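Local coordinates for spore germination protein GerM (Bacillus subtilis subsp. subtilis str. 168, PDB 6GZB) that is of unknown molecular function but affects both sporulation and germination, and carries two GerMN domains in tandem, at residues A[183-188]-A[217-222]; A[205-210]-A[245-250]; A[107-112]-A[123-128]. All blocks are in the same frame, centred on the assembly; numbering follows the deposited sequence.

Contact 1 of 3, residues A[183-188]-A[217-222]; sequences DGINLE and PVTKRI
The loop 183-188, part of the connection between strands 163-164 and 198-208, docks along strand 213-223 of a two-stranded antiparallel hairpin, and Thr219 is the residue on which Ile185 and Glu188 fasten it. The case illustrates how an irregular chain can borrow a strand's hydrogen-bonding groups without becoming a strand. Thr219 N donates to Ile185 O at 3.0 Å. Glu188 N donates to Thr219 O at 3.1 Å in a nearly straight bond (175°). The third bond uses the side chain: Ile185 N reaches Thr219 OG1 at 2.8 Å. That hydroxyl is turned beside its own backbone N (chi1 -57°), and this places it against Gly184 CA and the N-H of Ile185. CA of Gly184 lies only 3.1 Å from Thr219 OG1, a tight fit. CD2 of Leu187 lies alongside the threonine, pointing the same way, while CG2 of Ile185 rests on the Pro217 ring.

Farther along, Glu188 extends across Val218 at about a right angle, its CG against CG1, and its carboxylate ends beside CE of Lys220. Its OE1 forms only a long salt bridge to Lys220 NZ (3.7 Å); that ammonium is also held by Glu236 and by the hydroxyl of Tyr205. Water completes the junction: one molecule donates to both Glu188 O and Thr219 O, and another links Glu188 OE2 with Arg221 N.

Helix 136-147 packs against Ile185 and Leu187 through Gln141, Trp145 and Gln137, so the loop is held between that helix and the hairpin. The chemistry implies a largely buried seam in which backbone polar groups are paired directly at the centre and through water toward Glu188, with the carboxylate probably contributing modest electrostatic attraction.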
ATOM      1  N   ASP A 183      11.060  -0.539   1.076  1.00 22.56           N
ATOM      2  CA  ASP A 183      11.500   0.719   1.667  1.00 23.47           C
ATOM      3  C   ASP A 183      10.363   1.466   2.384  1.00 24.22           C
ATOM      4  O   ASP A 183      10.581   2.491   3.019  1.00 30.80           O
ATOM      5  CB  ASP A 183      12.143   1.576   0.588  1.00 26.70           C
ATOM      6  CG  ASP A 183      13.451   0.971   0.081  1.00 34.24           C
ATOM      7  OD1 ASP A 183      14.413   0.952   0.871  1.00 34.12           O
ATOM      8  OD2 ASP A 183      13.502   0.451  -1.061  1.00 32.78           O
ATOM      9  N   GLY A 184       9.168   0.893   2.355  1.00 24.12           N
ATOM     10  CA  GLY A 184       8.086   1.343   3.229  1.00 23.99           C
ATOM     11  C   GLY A 184       7.240   2.429   2.597  1.00 25.84           C
ATOM     12  O   GLY A 184       7.477   2.854   1.458  1.00 23.50           O
ATOM     13  N   ILE A 185       6.246   2.881   3.352  1.00 25.81           N
ATOM     14  CA  ILE A 185       5.306   3.883   2.877  1.00 26.84           C
ATOM     15  C   ILE A 185       4.615   4.502   4.085  1.00 26.26           C
ATOM     16  O   ILE A 185       4.352   3.807   5.065  1.00 27.05           O
ATOM     17  CB  ILE A 185       4.273   3.258   1.906  1.00 24.62           C
ATOM     18  CG1 ILE A 185       3.365   4.331   1.313  1.00 24.30           C
ATOM     19  CG2 ILE A 185       3.445   2.188   2.594  1.00 27.48           C
ATOM     20  CD1 ILE A 185       2.671   3.885   0.039  1.00 25.91           C
ATOM     21  N   ASN A 186       4.410   5.819   4.057  1.00 24.67           N
ATOM     22  CA  ASN A 186       3.800   6.521   5.183  1.00 23.07           C
ATOM     23  C   ASN A 186       4.445   6.121   6.508  1.00 23.16           C
ATOM     24  O   ASN A 186       3.760   5.670   7.438  1.00 21.95           O
ATOM     25  CB  ASN A 186       2.299   6.219   5.251  1.00 25.32           C
ATOM     26  CG  ASN A 186       1.557   6.649   4.011  1.00 26.52           C
ATOM     27  OD1 ASN A 186       0.718   5.912   3.480  1.00 27.91           O
ATOM     28  ND2 ASN A 186       1.853   7.843   3.540  1.00 18.95           N
ATOM     29  N   LEU A 187       5.762   6.250   6.592  1.00 28.14           N
ATOM     30  CA  LEU A 187       6.506   5.749   7.756  1.00 26.04           C
ATOM     31  C   LEU A 187       6.006   6.373   9.051  1.00 23.91           C
ATOM     32  O   LEU A 187       5.939   7.589   9.157  1.00 26.16           O
ATOM     33  CB  LEU A 187       8.004   6.060   7.605  1.00 29.44           C
ATOM     34  CG  LEU A 187       8.676   5.566   6.317  1.00 33.64           C
ATOM     35  CD1 LEU A 187      10.137   6.002   6.291  1.00 36.34           C
ATOM     36  CD2 LEU A 187       8.570   4.055   6.153  1.00 30.54           C
ATOM     37  N   GLU A 188       5.726   5.548  10.056  1.00 24.58           N
ATOM     38  CA  GLU A 188       5.424   6.059  11.384  1.00 27.88           C
ATOM     39  C   GLU A 188       6.692   6.588  12.026  1.00 31.45           C
ATOM     40  O   GLU A 188       7.624   5.829  12.270  1.00 35.29           O
ATOM     41  CB  GLU A 188       4.822   4.969  12.275  1.00 35.47           C
ATOM     42  CG  GLU A 188       3.314   4.865  12.174  1.00 60.69           C
ATOM     43  CD  GLU A 188       2.730   3.868  13.153  1.00 71.98           C
ATOM     44  OE1 GLU A 188       1.488   3.728  13.184  1.00 63.02           O
ATOM     45  OE2 GLU A 188       3.520   3.179  13.837  1.00 63.45           O
ATOM     46  N   PRO A 217      -1.849   2.075   3.692  1.00 22.77           N
ATOM     47  CA  PRO A 217      -0.722   1.285   4.176  1.00 26.44           C
ATOM     48  C   PRO A 217       0.210   2.159   5.006  1.00 26.79           C
ATOM     49  O   PRO A 217       0.483   3.296   4.626  1.00 31.50           O
ATOM     50  CB  PRO A 217      -0.037   0.847   2.883  1.00 23.81           C
ATOM     51  CG  PRO A 217      -0.314   1.944   1.922  1.00 26.34           C
ATOM     52  CD  PRO A 217      -1.644   2.543   2.309  1.00 23.89           C
ATOM     53  N   VAL A 218       0.636   1.653   6.155  1.00 27.36           N
ATOM     54  CA  VAL A 218       1.522   2.384   7.049  1.00 23.92           C
ATOM     55  C   VAL A 218       2.641   1.442   7.490  1.00 26.63           C
ATOM     56  O   VAL A 218       2.387   0.328   7.951  1.00 27.15           O
ATOM     57  CB  VAL A 218       0.756   2.879   8.293  1.00 27.13           C
ATOM     58  CG1 VAL A 218       1.705   3.452   9.317  1.00 33.96           C
ATOM     59  CG2 VAL A 218      -0.287   3.916   7.898  1.00 30.23           C
ATOM     60  N   THR A 219       3.883   1.883   7.334  1.00 25.39           N
ATOM     61  CA  THR A 219       5.028   1.094   7.796  1.00 24.33           C
ATOM     62  C   THR A 219       5.277   1.327   9.287  1.00 26.99           C
ATOM     63  O   THR A 219       5.605   2.430   9.708  1.00 26.66           O
ATOM     64  CB  THR A 219       6.298   1.447   7.018  1.00 23.31           C
ATOM     65  OG1 THR A 219       6.069   1.256   5.617  1.00 28.84           O
ATOM     66  CG2 THR A 219       7.450   0.567   7.463  1.00 26.38           C
ATOM     67  N   LYS A 220       5.082   0.284  10.080  1.00 26.61           N
ATOM     68  CA  LYS A 220       5.296   0.348  11.514  1.00 28.50           C
ATOM     69  C   LYS A 220       6.637  -0.285  11.876  1.00 34.28           C
ATOM     70  O   LYS A 220       7.252  -0.968  11.053  1.00 31.01           O
ATOM     71  CB  LYS A 220       4.172  -0.399  12.226  1.00 31.91           C
ATOM     72  CG  LYS A 220       2.792   0.080  11.807  1.00 37.48           C
ATOM     73  CD  LYS A 220       1.737  -0.360  12.798  1.00 61.79           C
ATOM     74  CE  LYS A 220       1.698   0.576  13.987  1.00 51.00           C
ATOM     75  NZ  LYS A 220       0.391   0.506  14.692  1.00 63.47           N
ATOM     76  N   ARG A 221       7.089  -0.041  13.103  1.00 29.79           N
ATOM     77  CA  ARG A 221       8.293  -0.679  13.618  1.00 29.79           C
ATOM     78  C   ARG A 221       7.894  -1.864  14.480  1.00 27.12           C
ATOM     79  O   ARG A 221       7.153  -1.714  15.435  1.00 32.37           O
ATOM     80  CB  ARG A 221       9.117   0.310  14.451  1.00 28.50           C
ATOM     81  CG  ARG A 221       9.572   1.562  13.724  1.00 27.40           C
ATOM     82  CD  ARG A 221      10.232   1.272  12.378  1.00 30.87           C
ATOM     83  NE  ARG A 221      11.450   0.473  12.486  1.00 30.74           N
ATOM     84  CZ  ARG A 221      12.360   0.356  11.520  1.00 29.77           C
ATOM     85  NH1 ARG A 221      12.196   0.986  10.365  1.00 26.17           N
ATOM     86  NH2 ARG A 221      13.439  -0.397  11.708  1.00 36.38           N
ATOM     87  N   ILE A 222       8.376  -3.048  14.127  1.00 26.97           N
ATOM     88  CA  ILE A 222       8.110  -4.252  14.905  1.00 26.66           C
ATOM     89  C   ILE A 222       9.382  -4.676  15.657  1.00 29.73           C
ATOM     90  O   ILE A 222      10.471  -4.710  15.075  1.00 26.82           O
ATOM     91  CB  ILE A 222       7.694  -5.416  13.982  1.00 28.21           C
ATOM     92  CG1 ILE A 222       6.588  -4.993  13.012  1.00 35.10           C
ATOM     93  CG2 ILE A 222       7.279  -6.627  14.800  1.00 30.66           C
ATOM     94  CD1 ILE A 222       5.312  -4.531  13.683  1.00 32.06           C
TER
HETATM   95  O   HOH W   1       7.956   3.221  10.968  1.00 26.70           O
HETATM   96  O   HOH W   2       5.754   1.929  14.535  1.00 28.40           O

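Contact 2 of 3, residues A[205-210]-A[245-250]; sequences YLAENE and SGLLTD
A single antiparallel bridge joins Leu206, on strand 198-208, to Leu248, in the loop between helix 229-239 and strand 262-264. It is an isolated hydrogen-bonded pair, and it shows how one bridge, helped by side-chain packing, can tie a loop to a strand. Leu206 N donates to Leu248 O at 3.0 Å, and Leu248 N returns a bond to Leu206 O at 2.8 Å. The CA-H of Leu247 is a second, weaker approach to Leu206 O, beside the N-H of Leu248.

Packing is close on the side of Leu247. Its side chain, with CG beside the backbone N (chi1 -57°), forks over the strand: CD1 lies 4.1 Å from CB of Tyr205, while CD2 meets CB of Ala207 at 4.0 Å. Tyr64 and Pro241 also contact this leucine. The Tyr205 ring meets CD1 of Leu247 obliquely and presents an edge to the Thr249 hydroxyl, which itself bonds Leu237 O.

The other flank is more open to solvent: Leu248 is exposed, though its CD1 still meets CD2 of Leu206 at 4.0 Å as the two side chains slant past each other. The CG of Leu248 nearly eclipses its backbone N (chi1 19°), a strained torsion that may be uncertain on so exposed a side chain. Beyond Ala207 no direct bond joins the two segments. Within the loop, Ser245 forms an ST turn, with its OG accepting from Leu247 N at 3.3 Å. A bridging water accepts from Glu208 N and donates to Gly246 O, each at 2.8 Å.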
ATOM      1  N   TYR A 205      -4.553   0.267   7.411  1.00 24.81           N
ATOM      2  CA  TYR A 205      -5.625   0.755   8.246  1.00 27.67           C
ATOM      3  C   TYR A 205      -6.703   1.371   7.386  1.00 28.76           C
ATOM      4  O   TYR A 205      -6.533   1.542   6.181  1.00 30.90           O
ATOM      5  CB  TYR A 205      -5.098   1.777   9.253  1.00 31.65           C
ATOM      6  CG  TYR A 205      -4.106   1.197  10.221  1.00 24.78           C
ATOM      7  CD1 TYR A 205      -4.523   0.365  11.250  1.00 29.20           C
ATOM      8  CD2 TYR A 205      -2.753   1.466  10.104  1.00 29.03           C
ATOM      9  CE1 TYR A 205      -3.612  -0.159  12.153  1.00 31.42           C
ATOM     10  CE2 TYR A 205      -1.831   0.918  10.976  1.00 30.31           C
ATOM     11  CZ  TYR A 205      -2.267   0.131  12.014  1.00 33.43           C
ATOM     12  OH  TYR A 205      -1.346  -0.410  12.872  1.00 38.03           O
ATOM     13  N   LEU A 206      -7.816   1.709   8.024  1.00 37.98           N
ATOM     14  CA  LEU A 206      -9.005   2.163   7.315  1.00 33.00           C
ATOM     15  C   LEU A 206      -9.127   3.675   7.422  1.00 30.65           C
ATOM     16  O   LEU A 206      -8.745   4.274   8.430  1.00 34.52           O
ATOM     17  CB  LEU A 206     -10.220   1.464   7.922  1.00 38.50           C
ATOM     18  CG  LEU A 206     -11.596   1.673   7.304  1.00 47.79           C
ATOM     19  CD1 LEU A 206     -11.695   1.017   5.937  1.00 48.36           C
ATOM     20  CD2 LEU A 206     -12.665   1.127   8.233  1.00 55.61           C
ATOM     21  N   ALA A 207      -9.431   4.309   6.303  1.00 36.60           N
ATOM     22  CA  ALA A 207      -9.770   5.726   6.290  1.00 33.70           C
ATOM     23  C   ALA A 207     -11.081   5.885   5.530  1.00 34.13           C
ATOM     24  O   ALA A 207     -11.565   4.940   4.907  1.00 33.13           O
ATOM     25  CB  ALA A 207      -8.682   6.532   5.617  1.00 33.08           C
ATOM     26  N   GLU A 208     -11.664   7.070   5.572  1.00 42.35           N
ATOM     27  CA  GLU A 208     -12.843   7.312   4.765  1.00 51.06           C
ATOM     28  C   GLU A 208     -13.050   8.778   4.503  1.00 44.73           C
ATOM     29  O   GLU A 208     -12.600   9.635   5.261  1.00 47.45           O
ATOM     30  CB  GLU A 208     -14.090   6.701   5.404  1.00 51.92           C
ATOM     31  CG  GLU A 208     -14.465   7.279   6.751  1.00 61.09           C
ATOM     32  CD  GLU A 208     -15.940   7.098   7.046  1.00 78.10           C
ATOM     33  OE1 GLU A 208     -16.508   6.070   6.613  1.00 71.32           O
ATOM     34  OE2 GLU A 208     -16.537   7.998   7.673  1.00111.28           O
ATOM     35  N   ASN A 209     -13.684   9.059   3.375  1.00 41.85           N
ATOM     36  CA  ASN A 209     -14.147  10.400   3.076  1.00 48.77           C
ATOM     37  C   ASN A 209     -15.612  10.351   2.640  1.00 43.00           C
ATOM     38  O   ASN A 209     -16.289   9.334   2.808  1.00 62.23           O
ATOM     39  CB  ASN A 209     -13.265  11.028   1.991  1.00 39.07           C
ATOM     40  CG  ASN A 209     -13.180  10.178   0.738  1.00 46.97           C
ATOM     41  OD1 ASN A 209     -14.025   9.309   0.488  1.00 45.81           O
ATOM     42  ND2 ASN A 209     -12.157  10.436  -0.070  1.00 50.31           N
ATOM     43  N   GLU A 210     -16.111  11.469   2.136  1.00 55.27           N
ATOM     44  CA  GLU A 210     -17.500  11.559   1.706  1.00 56.57           C
ATOM     45  C   GLU A 210     -17.907  10.344   0.875  1.00 47.93           C
ATOM     46  O   GLU A 210     -18.910   9.721   1.170  1.00 48.93           O
ATOM     47  CB  GLU A 210     -17.716  12.841   0.903  1.00 73.33           C
ATOM     48  CG  GLU A 210     -16.547  13.209   0.004  1.00 89.81           C
ATOM     49  CD  GLU A 210     -16.936  14.213  -1.060  1.00108.63           C
ATOM     50  OE1 GLU A 210     -17.177  13.793  -2.216  1.00 72.45           O
ATOM     51  OE2 GLU A 210     -17.033  15.414  -0.727  1.00102.52           O
ATOM     52  N   SER A 245      -4.891  10.296  13.900  1.00 33.30           N
ATOM     53  CA  SER A 245      -4.046  10.050  12.730  1.00 33.49           C
ATOM     54  C   SER A 245      -4.850  10.157  11.440  1.00 36.58           C
ATOM     55  O   SER A 245      -4.308  10.027  10.344  1.00 33.35           O
ATOM     56  CB  SER A 245      -3.443   8.644  12.820  1.00 30.71           C
ATOM     57  OG  SER A 245      -4.470   7.665  12.900  1.00 27.30           O
ATOM     58  N   GLY A 246      -6.146  10.296  11.580  1.00 34.10           N
ATOM     59  CA  GLY A 246      -7.024  10.314  10.447  1.00 33.51           C
ATOM     60  C   GLY A 246      -7.356   8.900  10.011  1.00 32.87           C
ATOM     61  O   GLY A 246      -7.950   8.713   9.006  1.00 36.01           O
ATOM     62  N   LEU A 247      -6.962   7.917  10.796  1.00 30.52           N
ATOM     63  CA  LEU A 247      -7.188   6.528  10.503  1.00 32.55           C
ATOM     64  C   LEU A 247      -7.969   5.809  11.580  1.00 34.52           C
ATOM     65  O   LEU A 247      -8.046   6.235  12.690  1.00 36.39           O
ATOM     66  CB  LEU A 247      -5.870   5.799  10.333  1.00 23.81           C
ATOM     67  CG  LEU A 247      -4.877   6.265   9.302  1.00 29.91           C
ATOM     68  CD1 LEU A 247      -3.542   5.567   9.422  1.00 28.34           C
ATOM     69  CD2 LEU A 247      -5.447   6.199   7.905  1.00 32.77           C
ATOM     70  N   LEU A 248      -8.548   4.692  11.214  1.00 42.70           N
ATOM     71  CA  LEU A 248      -9.259   3.876  12.164  1.00 49.39           C
ATOM     72  C   LEU A 248      -8.992   2.412  11.932  1.00 44.63           C
ATOM     73  O   LEU A 248      -8.392   2.034  10.962  1.00 56.19           O
ATOM     74  CB  LEU A 248     -10.730   4.148  12.057  1.00 47.26           C
ATOM     75  CG  LEU A 248     -11.149   4.793  10.753  1.00 68.64           C
ATOM     76  CD1 LEU A 248     -12.553   4.364  10.503  1.00 72.12           C
ATOM     77  CD2 LEU A 248     -11.090   6.306  10.718  1.00 71.53           C
ATOM     78  N   THR A 249      -9.414   1.592  12.863  1.00 65.67           N
ATOM     79  CA  THR A 249      -9.309   0.143  12.743  1.00 73.61           C
ATOM     80  C   THR A 249     -10.692  -0.394  13.044  1.00 63.04           C
ATOM     81  O   THR A 249     -11.395   0.168  13.847  1.00 55.93           O
ATOM     82  CB  THR A 249      -8.281  -0.490  13.716  1.00 63.30           C
ATOM     83  OG1 THR A 249      -7.842  -1.750  13.222  1.00 58.31           O
ATOM     84  CG2 THR A 249      -8.871  -0.725  15.027  1.00 53.49           C
ATOM     85  N   ASP A 250     -11.111  -1.443  12.360  1.00 49.14           N
ATOM     86  CA  ASP A 250     -12.385  -2.013  12.677  1.00 40.05           C
ATOM     87  C   ASP A 250     -12.161  -3.216  13.562  1.00 37.79           C
ATOM     88  O   ASP A 250     -13.074  -3.911  13.866  1.00 43.26           O
ATOM     89  CB  ASP A 250     -13.198  -2.361  11.442  1.00 53.45           C
ATOM     90  CG  ASP A 250     -14.697  -2.511  11.736  1.00 69.75           C
ATOM     91  OD1 ASP A 250     -15.242  -1.731  12.521  1.00 64.80           O
ATOM     92  OD2 ASP A 250     -15.346  -3.405  11.190  1.00 55.39           O
TER
HETATM   93  O   HOH W   3     -10.286   8.612   7.453  1.00 44.23           O

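Contact 3 of 3, residues A[107-112]-A[123-128]. With EDO (1,2-ethanediol), chain H.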
ATOM      1  N   ASP A 107       3.551  19.806 -15.451  1.00 33.60           N
ATOM      2  CA  ASP A 107       4.410  19.853 -16.626  1.00 39.98           C
ATOM      3  C   ASP A 107       5.611  18.916 -16.511  1.00 41.35           C
ATOM      4  O   ASP A 107       6.495  18.936 -17.363  1.00 42.08           O
ATOM      5  CB  ASP A 107       4.880  21.283 -16.903  1.00 40.19           C
ATOM      6  CG  ASP A 107       3.732  22.228 -17.206  1.00 42.84           C
ATOM      7  OD1 ASP A 107       2.906  21.905 -18.087  1.00 49.57           O
ATOM      8  OD2 ASP A 107       3.661  23.299 -16.563  1.00 54.73           O
ATOM      9  N   THR A 108       5.612  18.049 -15.504  1.00 36.91           N
ATOM     10  CA  THR A 108       6.579  16.956 -15.459  1.00 33.17           C
ATOM     11  C   THR A 108       6.263  15.927 -16.537  1.00 36.37           C
ATOM     12  O   THR A 108       5.114  15.523 -16.700  1.00 37.45           O
ATOM     13  CB  THR A 108       6.599  16.268 -14.081  1.00 32.04           C
ATOM     14  OG1 THR A 108       6.916  17.230 -13.064  1.00 26.97           O
ATOM     15  CG2 THR A 108       7.635  15.153 -14.060  1.00 35.26           C
ATOM     16  N   THR A 109       7.279  15.554 -17.313  1.00 32.96           N
ATOM     17  CA  THR A 109       7.168  14.439 -18.257  1.00 32.01           C
ATOM     18  C   THR A 109       8.159  13.348 -17.862  1.00 29.96           C
ATOM     19  O   THR A 109       9.055  13.586 -17.059  1.00 30.11           O
ATOM     20  CB  THR A 109       7.469  14.892 -19.700  1.00 36.41           C
ATOM     21  OG1 THR A 109       8.820  15.359 -19.785  1.00 37.00           O
ATOM     22  CG2 THR A 109       6.513  16.010 -20.123  1.00 35.88           C
ATOM     23  N   VAL A 110       8.000  12.150 -18.415  1.00 33.59           N
ATOM     24  CA  VAL A 110       8.781  11.013 -17.950  1.00 31.72           C
ATOM     25  C   VAL A 110       8.900   9.929 -19.011  1.00 34.48           C
ATOM     26  O   VAL A 110       7.972   9.701 -19.780  1.00 37.63           O
ATOM     27  CB  VAL A 110       8.170  10.406 -16.669  1.00 39.68           C
ATOM     28  CG1 VAL A 110       6.810   9.790 -16.967  1.00 38.11           C
ATOM     29  CG2 VAL A 110       9.113   9.380 -16.051  1.00 38.12           C
ATOM     30  N   ASN A 111      10.074   9.299 -19.070  1.00 34.10           N
ATOM     31  CA  ASN A 111      10.268   8.037 -19.773  1.00 37.38           C
ATOM     32  C   ASN A 111      10.514   6.910 -18.770  1.00 37.38           C
ATOM     33  O   ASN A 111      11.144   7.112 -17.730  1.00 37.02           O
ATOM     34  CB  ASN A 111      11.471   8.130 -20.715  1.00 36.06           C
ATOM     35  CG  ASN A 111      11.307   9.209 -21.764  1.00 47.71           C
ATOM     36  OD1 ASN A 111      10.255   9.330 -22.387  1.00 50.01           O
ATOM     37  ND2 ASN A 111      12.354   9.992 -21.975  1.00 56.36           N
ATOM     38  N   VAL A 112      10.069   5.711 -19.119  1.00 36.08           N
ATOM     39  CA  VAL A 112      10.278   4.550 -18.275  1.00 40.06           C
ATOM     40  C   VAL A 112      10.937   3.438 -19.074  1.00 38.60           C
ATOM     41  O   VAL A 112      10.418   2.987 -20.092  1.00 43.65           O
ATOM     42  CB  VAL A 112       8.960   4.030 -17.666  1.00 29.91           C
ATOM     43  CG1 VAL A 112       9.230   2.812 -16.797  1.00 32.11           C
ATOM     44  CG2 VAL A 112       8.294   5.129 -16.849  1.00 32.02           C
ATOM     45  N   ASP A 123      12.807   8.295 -15.803  1.00 31.08           N
ATOM     46  CA  ASP A 123      13.635   9.450 -16.143  1.00 29.84           C
ATOM     47  C   ASP A 123      12.727  10.656 -16.367  1.00 29.63           C
ATOM     48  O   ASP A 123      11.950  10.688 -17.313  1.00 35.82           O
ATOM     49  CB  ASP A 123      14.458   9.147 -17.406  1.00 36.92           C
ATOM     50  CG  ASP A 123      15.558  10.178 -17.667  1.00 40.15           C
ATOM     51  OD1 ASP A 123      15.650  11.175 -16.919  1.00 39.65           O
ATOM     52  OD2 ASP A 123      16.296  10.023 -18.661  1.00 46.20           O
ATOM     53  N   PHE A 124      12.811  11.628 -15.467  1.00 33.24           N
ATOM     54  CA  PHE A 124      11.855  12.733 -15.420  1.00 31.92           C
ATOM     55  C   PHE A 124      12.454  13.989 -16.047  1.00 35.95           C
ATOM     56  O   PHE A 124      13.670  14.188 -16.041  1.00 36.58           O
ATOM     57  CB  PHE A 124      11.461  13.034 -13.965  1.00 33.37           C
ATOM     58  CG  PHE A 124      10.678  11.933 -13.307  1.00 32.47           C
ATOM     59  CD1 PHE A 124       9.303  11.863 -13.449  1.00 32.95           C
ATOM     60  CD2 PHE A 124      11.308  11.002 -12.493  1.00 34.35           C
ATOM     61  CE1 PHE A 124       8.576  10.862 -12.830  1.00 32.51           C
ATOM     62  CE2 PHE A 124      10.583   9.993 -11.869  1.00 35.03           C
ATOM     63  CZ  PHE A 124       9.215   9.929 -12.033  1.00 29.70           C
ATOM     64  N   SER A 125      11.589  14.874 -16.519  1.00 35.25           N
ATOM     65  CA  SER A 125      12.002  16.206 -16.914  1.00 32.01           C
ATOM     66  C   SER A 125      12.313  17.058 -15.682  1.00 38.78           C
ATOM     67  O   SER A 125      12.065  16.643 -14.549  1.00 36.81           O
ATOM     68  CB  SER A 125      10.912  16.861 -17.757  1.00 38.27           C
ATOM     69  OG  SER A 125       9.803  17.244 -16.965  1.00 39.74           O
ATOM     70  N   ASN A 126      12.823  18.265 -15.914  1.00 38.76           N
ATOM     71  CA  ASN A 126      13.349  19.092 -14.836  1.00 32.78           C
ATOM     72  C   ASN A 126      12.264  19.646 -13.922  1.00 33.28           C
ATOM     73  O   ASN A 126      12.549  20.026 -12.778  1.00 34.23           O
ATOM     74  CB  ASN A 126      14.186  20.243 -15.392  1.00 35.39           C
ATOM     75  CG  ASN A 126      15.052  20.894 -14.329  1.00 37.00           C
ATOM     76  OD1 ASN A 126      14.809  22.031 -13.919  1.00 42.29           O
ATOM     77  ND2 ASN A 126      16.025  20.148 -13.825  1.00 42.24           N
ATOM     78  N   GLU A 127      11.031  19.704 -14.417  1.00 32.63           N
ATOM     79  CA  GLU A 127       9.892  20.145 -13.590  1.00 37.38           C
ATOM     80  C   GLU A 127       9.690  19.254 -12.363  1.00 36.26           C
ATOM     81  O   GLU A 127       9.049  19.665 -11.385  1.00 34.69           O
ATOM     82  CB  GLU A 127       8.608  20.155 -14.416  1.00 35.50           C
ATOM     83  CG  GLU A 127       8.522  21.305 -15.401  1.00 40.44           C
ATOM     84  CD  GLU A 127       9.219  21.014 -16.712  1.00 44.91           C
ATOM     85  OE1 GLU A 127       9.778  19.902 -16.868  1.00 41.21           O
ATOM     86  OE2 GLU A 127       9.183  21.895 -17.598  1.00 59.21           O
ATOM     87  N   PHE A 128      10.217  18.031 -12.428  1.00 36.92           N
ATOM     88  CA  PHE A 128      10.183  17.099 -11.300  1.00 37.27           C
ATOM     89  C   PHE A 128      10.671  17.751 -10.005  1.00 37.38           C
ATOM     90  O   PHE A 128      10.280  17.341  -8.910  1.00 38.06           O
ATOM     91  CB  PHE A 128      11.036  15.867 -11.623  1.00 35.77           C
ATOM     92  CG  PHE A 128      11.028  14.815 -10.546  1.00 34.70           C
ATOM     93  CD1 PHE A 128      10.033  13.855 -10.506  1.00 36.77           C
ATOM     94  CD2 PHE A 128      12.054  14.749  -9.606  1.00 32.54           C
ATOM     95  CE1 PHE A 128      10.043  12.861  -9.541  1.00 36.30           C
ATOM     96  CE2 PHE A 128      12.081  13.749  -8.647  1.00 33.65           C
ATOM     97  CZ  PHE A 128      11.068  12.813  -8.603  1.00 32.36           C
TER
HETATM   98  C1  EDO H 404      11.881  13.284 -20.889  1.00 55.40           C
HETATM   99  O1  EDO H 404      10.527  13.385 -20.419  1.00 47.65           O
HETATM  100  C2  EDO H 404      12.844  13.920 -19.895  1.00 48.76           C
HETATM  101  O2  EDO H 404      14.146  13.325 -20.003  1.00 46.37           O
HETATM  102  O   HOH W   4      14.741   8.946 -20.958  1.00 43.01           O
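Ser125 OG is gripped from two sides: it accepts from Thr109 N at 3.1 Å in an almost straight bond (173°) and donates to Glu127 OE1 at 2.7 Å. The bend in the Glu127 chain (chi2 85°) brings its carboxylate back to the serine. Thus a side chain substitutes for a backbone carbonyl just where the strand pairing ends. Ser125 N still donates to Thr109 O at 2.9 Å, and the pairing continues through Asn111 and Asp123, a hydrogen-bonded pair joined in both directions. Between them Val110 faces Phe124 in a non-hydrogen-bonded pair, its CA-H directed at Asp123 O.

On the buried face, CG2 of Val110 makes a CH-pi contact over the Phe124 ring, 3.8 Å from the centroid. CD1 of Phe128 sits over the opposite face, so the ring is sandwiched, while CG2 of Thr108 reaches CD1 of the same ring obliquely at 3.7 Å. Leu83 and Val143 extend this core toward two helices. On the other face, water links Asn111 ND2 with OD2 of Asp123, whose OD1 takes the N-H of Gly162, and O1 of an ethanediol, probably from the crystallisation liquor, and Thr109 OG1 share a hydrogen bond at 2.7 Å. The arrangement is that of a beta hairpin, strands 110-114 and 119-124, at one side of a mixed sheet in the first GerMN domain.

Contact 3 closes first along the chain, within the hairpin 110-114/119-124; contacts 1 and 2 follow, and their segments alternate in sequence. These last two share the hairpin 198-208/213-223, one on each strand, with centres about 16 Å apart. They touch through Lys220 NZ and Tyr205 OH, 2.7 Å apart in a probable hydrogen bond, and through Val218 packing on Leu247. Contact 3 stands about 27 Å from contact 1, centre to centre, and about 33 Å from contact 2. Helix 136-147 touches residues of both contacts 1 and 3, so elements of the first GerMN domain are structurally connected, through loop 183-188, to the hairpin of the second.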